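Local atomic coordinates of iron-containing superoxide dismutase B2 (Trypanosoma brucei, PDB entry 3ESF), a protein that probably disproportionates superoxide radicals to hydrogen peroxide and molecular oxygen at a single iron ion, as other iron/manganese superoxide dismutases do. Residues 116-121 with 174-179; 123-128 with 159-164. The protein carries 1 engineered substitution. All coordinates share one frame; numbering follows the deposited sequence.

Interaction 1: 116-121 with 174-179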
# COMPACT_ATOMS: atom_id res chain seq x y z
N ALA A 116 -12.50 -9.75 -3.61
CA ALA A 116 -12.17 -8.31 -3.70
C ALA A 116 -11.11 -7.88 -2.68
O ALA A 116 -10.18 -7.15 -3.02
CB ALA A 116 -13.46 -7.45 -3.50
N ALA A 117 -11.28 -8.31 -1.43
CA ALA A 117 -10.36 -7.95 -0.35
C ALA A 117 -8.96 -8.59 -0.55
O ALA A 117 -7.95 -7.95 -0.33
CB ALA A 117 -10.95 -8.35 1.04
N VAL A 118 -8.93 -9.86 -0.95
CA VAL A 118 -7.69 -10.61 -1.12
C VAL A 118 -7.02 -10.18 -2.41
O VAL A 118 -5.80 -10.04 -2.48
CB VAL A 118 -7.94 -12.13 -1.07
CG1 VAL A 118 -6.73 -12.93 -1.57
CG2 VAL A 118 -8.30 -12.54 0.36
N GLY A 119 -7.83 -9.90 -3.42
CA GLY A 119 -7.28 -9.55 -4.72
C GLY A 119 -6.84 -8.11 -4.89
O GLY A 119 -6.13 -7.81 -5.84
N HIS A 120 -7.24 -7.19 -4.00
CA HIS A 120 -6.92 -5.78 -4.22
C HIS A 120 -5.40 -5.57 -4.31
O HIS A 120 -4.70 -5.99 -3.40
CB HIS A 120 -7.53 -4.86 -3.15
CG HIS A 120 -7.46 -3.40 -3.50
ND1 HIS A 120 -8.45 -2.78 -4.23
CD2 HIS A 120 -6.51 -2.46 -3.26
CE1 HIS A 120 -8.11 -1.51 -4.42
NE2 HIS A 120 -6.95 -1.29 -3.83
N PHE A 121 -4.92 -4.94 -5.38
CA PHE A 121 -3.48 -4.73 -5.55
C PHE A 121 -3.06 -3.36 -4.98
O PHE A 121 -3.68 -2.33 -5.26
CB PHE A 121 -3.07 -4.85 -7.03
CG PHE A 121 -1.58 -4.84 -7.25
CD1 PHE A 121 -0.83 -6.01 -7.06
CD2 PHE A 121 -0.91 -3.65 -7.61
CE1 PHE A 121 0.57 -5.99 -7.24
CE2 PHE A 121 0.46 -3.64 -7.79
CZ PHE A 121 1.19 -4.81 -7.61
N ASP A 174 0.33 -12.44 4.91
CA ASP A 174 -0.80 -13.36 4.76
C ASP A 174 -2.17 -12.64 4.89
O ASP A 174 -2.90 -12.79 5.88
CB ASP A 174 -0.69 -14.52 5.76
CG ASP A 174 -1.55 -15.71 5.37
OD1 ASP A 174 -2.38 -15.59 4.43
OD2 ASP A 174 -1.40 -16.77 6.00
N ARG A 175 -2.49 -11.87 3.86
CA ARG A 175 -3.76 -11.15 3.81
C ARG A 175 -4.97 -12.10 3.71
O ARG A 175 -6.01 -11.80 4.27
CB ARG A 175 -3.77 -10.13 2.66
CG ARG A 175 -4.99 -9.20 2.76
CD ARG A 175 -5.37 -8.49 1.47
NE ARG A 175 -4.33 -7.62 0.93
CZ ARG A 175 -4.46 -6.95 -0.21
NH1 ARG A 175 -5.57 -7.03 -0.94
NH2 ARG A 175 -3.49 -6.18 -0.62
N PRO A 176 -4.84 -13.25 2.99
CA PRO A 176 -5.96 -14.20 3.06
C PRO A 176 -6.37 -14.62 4.51
O PRO A 176 -7.58 -14.67 4.80
CB PRO A 176 -5.44 -15.40 2.25
CG PRO A 176 -4.47 -14.75 1.22
CD PRO A 176 -3.78 -13.70 2.05
N ALA A 177 -5.41 -14.90 5.39
CA ALA A 177 -5.70 -15.27 6.79
C ALA A 177 -6.30 -14.08 7.54
O ALA A 177 -7.17 -14.26 8.38
CB ALA A 177 -4.47 -15.78 7.51
N TYR A 178 -5.83 -12.86 7.23
CA TYR A 178 -6.43 -11.64 7.80
C TYR A 178 -7.90 -11.54 7.39
O TYR A 178 -8.76 -11.26 8.24
CB TYR A 178 -5.64 -10.40 7.36
CG TYR A 178 -6.35 -9.06 7.49
CD1 TYR A 178 -6.71 -8.54 8.75
CD2 TYR A 178 -6.62 -8.28 6.36
CE1 TYR A 178 -7.36 -7.31 8.88
CE2 TYR A 178 -7.27 -7.05 6.46
CZ TYR A 178 -7.63 -6.56 7.73
OH TYR A 178 -8.26 -5.36 7.84
N VAL A 179 -8.18 -11.75 6.10
CA VAL A 179 -9.56 -11.64 5.61
C VAL A 179 -10.48 -12.70 6.25
O VAL A 179 -11.66 -12.41 6.57
CB VAL A 179 -9.63 -11.63 4.08
CG1 VAL A 179 -11.10 -11.67 3.61
CG2 VAL A 179 -8.95 -10.38 3.58
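The C-terminal end of helix 106-119 in the alpha/beta C-terminal domain is closed off by Arg175, which reaches over from the first turn of helix 175-185 and binds the carbonyls at that helix end. Its NH1 gives a short hydrogen bond of 2.6 Å to Ala117 O, and a second of 2.8 Å to His120 O, the latter arriving in the carbonyl plane on a lone pair. NH2 adds a weak bond to His120 O at 3.0 Å, so one guanidinium edge straddles this oxygen while its NH1 corner also serves the last turn of the helix. Carbonyls at a helix C-terminus lack the usual backbone donors, and a positive group placed here probably also interacts favourably with the helix dipole. With CG anti to the backbone N (chi1 -170°), Arg175 CD comes 3.2 Å from Ala117 O, and the bend at chi3 (-61°) then turns the guanidinium toward the helix end.

Beside this polar grip lies a small apolar patch. Val179 pushes its CG2 methyl between two residues of the other helix, 3.8 Å from Ala117 CB and 3.9 Å from Val118 CG2. The other branch of Val118, CG1, meets the ring of Pro176 at CG, 4.0 Å away, the two side chains crossing at about a right angle. Helix 175-185 is itself capped at its start: Asp174 OD1 accepts from Ala177 N, which meets it from above the carboxylate plane.

Arg175 NE is held by the hydroxyl of Tyr167, and the imidazole of His120 is hydrogen-bonded to Gln141 and His143 of strand 137-143. Ala117, His120 and Arg175 all touch Val162, just beyond strand 154-161, so the two helices meet beside the end of the sheet.

Interaction 2: 123-128 with 159-164. Engineered in segment 159-164: Thr159 (natural residue Ala). With FE (Fe (III) ion), chain E.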
# COMPACT_ATOMS: atom_id res chain seq x y z
N SER A 123 -2.54 -0.54 -1.94
CA SER A 123 -3.28 -0.08 -0.77
C SER A 123 -4.73 0.21 -1.16
O SER A 123 -4.97 0.89 -2.19
CB SER A 123 -2.63 1.20 -0.17
OG SER A 123 -1.24 1.02 0.12
N GLY A 124 -5.66 -0.31 -0.37
CA GLY A 124 -7.11 -0.02 -0.57
C GLY A 124 -8.08 -0.61 0.44
O GLY A 124 -7.72 -0.96 1.55
N TRP A 125 -9.35 -0.72 0.01
CA TRP A 125 -10.48 -0.98 0.90
C TRP A 125 -11.49 -1.83 0.14
O TRP A 125 -11.78 -1.55 -1.02
CB TRP A 125 -11.19 0.34 1.28
CG TRP A 125 -10.33 1.31 2.00
CD1 TRP A 125 -9.46 2.21 1.44
CD2 TRP A 125 -10.25 1.48 3.40
NE1 TRP A 125 -8.82 2.91 2.42
CE2 TRP A 125 -9.29 2.49 3.64
CE3 TRP A 125 -10.90 0.87 4.49
CZ2 TRP A 125 -8.96 2.91 4.92
CZ3 TRP A 125 -10.53 1.29 5.79
CH2 TRP A 125 -9.57 2.30 5.98
N ALA A 126 -12.03 -2.86 0.80
CA ALA A 126 -13.14 -3.64 0.24
C ALA A 126 -14.40 -3.22 0.95
O ALA A 126 -14.41 -3.12 2.19
CB ALA A 126 -12.91 -5.13 0.36
N TRP A 127 -15.45 -2.95 0.17
CA TRP A 127 -16.69 -2.47 0.74
C TRP A 127 -17.87 -3.36 0.37
O TRP A 127 -17.91 -3.97 -0.71
CB TRP A 127 -17.05 -1.07 0.24
CG TRP A 127 -16.04 0.01 0.50
CD1 TRP A 127 -14.93 0.31 -0.27
CD2 TRP A 127 -16.05 0.97 1.56
NE1 TRP A 127 -14.28 1.37 0.25
CE2 TRP A 127 -14.91 1.80 1.38
CE3 TRP A 127 -16.92 1.24 2.63
CZ2 TRP A 127 -14.61 2.85 2.23
CZ3 TRP A 127 -16.62 2.29 3.50
CH2 TRP A 127 -15.47 3.09 3.30
N LEU A 128 -18.85 -3.39 1.26
CA LEU A 128 -20.22 -3.68 0.88
C LEU A 128 -20.90 -2.31 0.84
O LEU A 128 -20.77 -1.54 1.79
CB LEU A 128 -20.89 -4.64 1.91
CG LEU A 128 -22.38 -5.00 1.76
CD1 LEU A 128 -22.71 -5.57 0.37
CD2 LEU A 128 -22.81 -6.00 2.84
N THR A 159 -16.88 -2.11 5.70
CA THR A 159 -15.57 -2.07 5.04
C THR A 159 -14.51 -2.91 5.75
O THR A 159 -14.53 -3.07 6.98
CB THR A 159 -15.06 -0.59 4.79
OG1 THR A 159 -14.03 -0.57 3.77
CG2 THR A 159 -14.54 0.04 6.07
N CYS A 160 -13.61 -3.47 4.96
CA CYS A 160 -12.38 -4.08 5.46
C CYS A 160 -11.15 -3.35 4.85
O CYS A 160 -10.99 -3.31 3.62
CB CYS A 160 -12.35 -5.57 5.09
SG CYS A 160 -10.84 -6.42 5.58
N ASP A 161 -10.32 -2.77 5.73
CA ASP A 161 -9.05 -2.12 5.36
C ASP A 161 -8.11 -3.19 4.87
O ASP A 161 -7.89 -4.17 5.59
CB ASP A 161 -8.43 -1.42 6.62
CG ASP A 161 -7.30 -0.47 6.29
OD1 ASP A 161 -6.96 -0.30 5.10
OD2 ASP A 161 -6.75 0.19 7.23
N VAL A 162 -7.55 -3.03 3.67
CA VAL A 162 -6.52 -3.98 3.16
C VAL A 162 -5.17 -3.31 2.82
O VAL A 162 -4.32 -3.90 2.16
CB VAL A 162 -7.03 -4.88 2.01
CG1 VAL A 162 -8.22 -5.68 2.45
CG2 VAL A 162 -7.33 -4.05 0.72
N TRP A 163 -4.98 -2.06 3.27
CA TRP A 163 -3.62 -1.53 3.39
C TRP A 163 -2.83 -2.51 4.25
O TRP A 163 -3.36 -3.03 5.25
CB TRP A 163 -3.62 -0.17 4.12
CG TRP A 163 -4.10 1.02 3.32
CD1 TRP A 163 -5.33 1.18 2.70
CD2 TRP A 163 -3.38 2.24 3.12
NE1 TRP A 163 -5.38 2.43 2.10
CE2 TRP A 163 -4.20 3.09 2.34
CE3 TRP A 163 -2.11 2.69 3.52
CZ2 TRP A 163 -3.79 4.39 1.95
CZ3 TRP A 163 -1.70 3.97 3.12
CH2 TRP A 163 -2.55 4.81 2.36
N GLU A 164 -1.55 -2.70 3.92
CA GLU A 164 -0.70 -3.64 4.59
C GLU A 164 -0.59 -3.38 6.10
O GLU A 164 -0.46 -4.34 6.85
CB GLU A 164 0.67 -3.75 3.93
CG GLU A 164 0.57 -4.55 2.65
CD GLU A 164 1.82 -4.54 1.78
OE1 GLU A 164 2.58 -3.58 1.80
OE2 GLU A 164 2.04 -5.52 1.05
FE FE E . -5.56 1.64 7.82
O HOH W 1 -0.39 -0.47 2.24
O HOH W 2 -5.70 2.28 5.79
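Ala126 and Cys160 form a hydrogen-bonded antiparallel pair between the strands, with Cys160 N to Ala126 O at 2.9 Å and Ala126 N to Cys160 O at 3.0 Å. Val162 N to Gly124 O carries the pairing past the strand end. Ala126 O has a second donor, the hydroxyl of the engineered Thr159, which comes from above the carbonyl plane at 3.0 Å. Asp161 OD2 binds the iron(III) ion at 2.0 Å, and water 2 takes another position on the metal; His28, His76 and His165 complete the site. The other carboxylate oxygen, OD1, accepts from Trp163 N in an Asx turn and receives a weak bond from water 2, which should help fix the rotation of the carboxylate.

The Thr159 hydroxyl also sits over the centre of the Trp127 ring, and Thr159 CB makes a CH-pi contact with its six-membered ring. On the same face of the sheet, Trp125 stacks against the Asp161 carboxylate, their planes only 6° apart, with Trp125 CH2 3.6 Å from Asp161 CG. Trp163 is sandwiched: Ser123 CB lies over one face, 3.5 Å from the centroid of the five-membered ring, and water 2 lies over the opposite face, toward the rim. Trp163 NE1 is bonded to Asp144 O. Ser123 OG is hydrogen-bonded to Ser123 OG of the second subunit, and water 1 bridges the Ser123 OG of this chain to Glu164 N. A metal ligand at the end of a sheet strand, with tryptophans packed round it, is characteristic of the C-terminal domain of iron/manganese superoxide dismutases.

Interaction 2 is buried core, a strand pairing that carries an iron ligand, whereas interaction 1 lies farther out and is only partly buried, with Pro176 exposed. Different elements are joined: two helices in 116-121 with 174-179, two sheet strands in 123-128 with 159-164. Helix 106-119 is followed, after a short loop, by strand 124-131, so the first segments of both contacts are close in the chain. The chemistry follows the place: one arginine and a small apolar patch serve the helix pair, while regular backbone bonds, indole rings and a metal-bound carboxylate serve the strands. They touch directly, most closely where Tyr178 OH lies 2.6 Å from Asp161 O in a probable hydrogen bond, linking helix 175-185 to the backbone of the iron ligand.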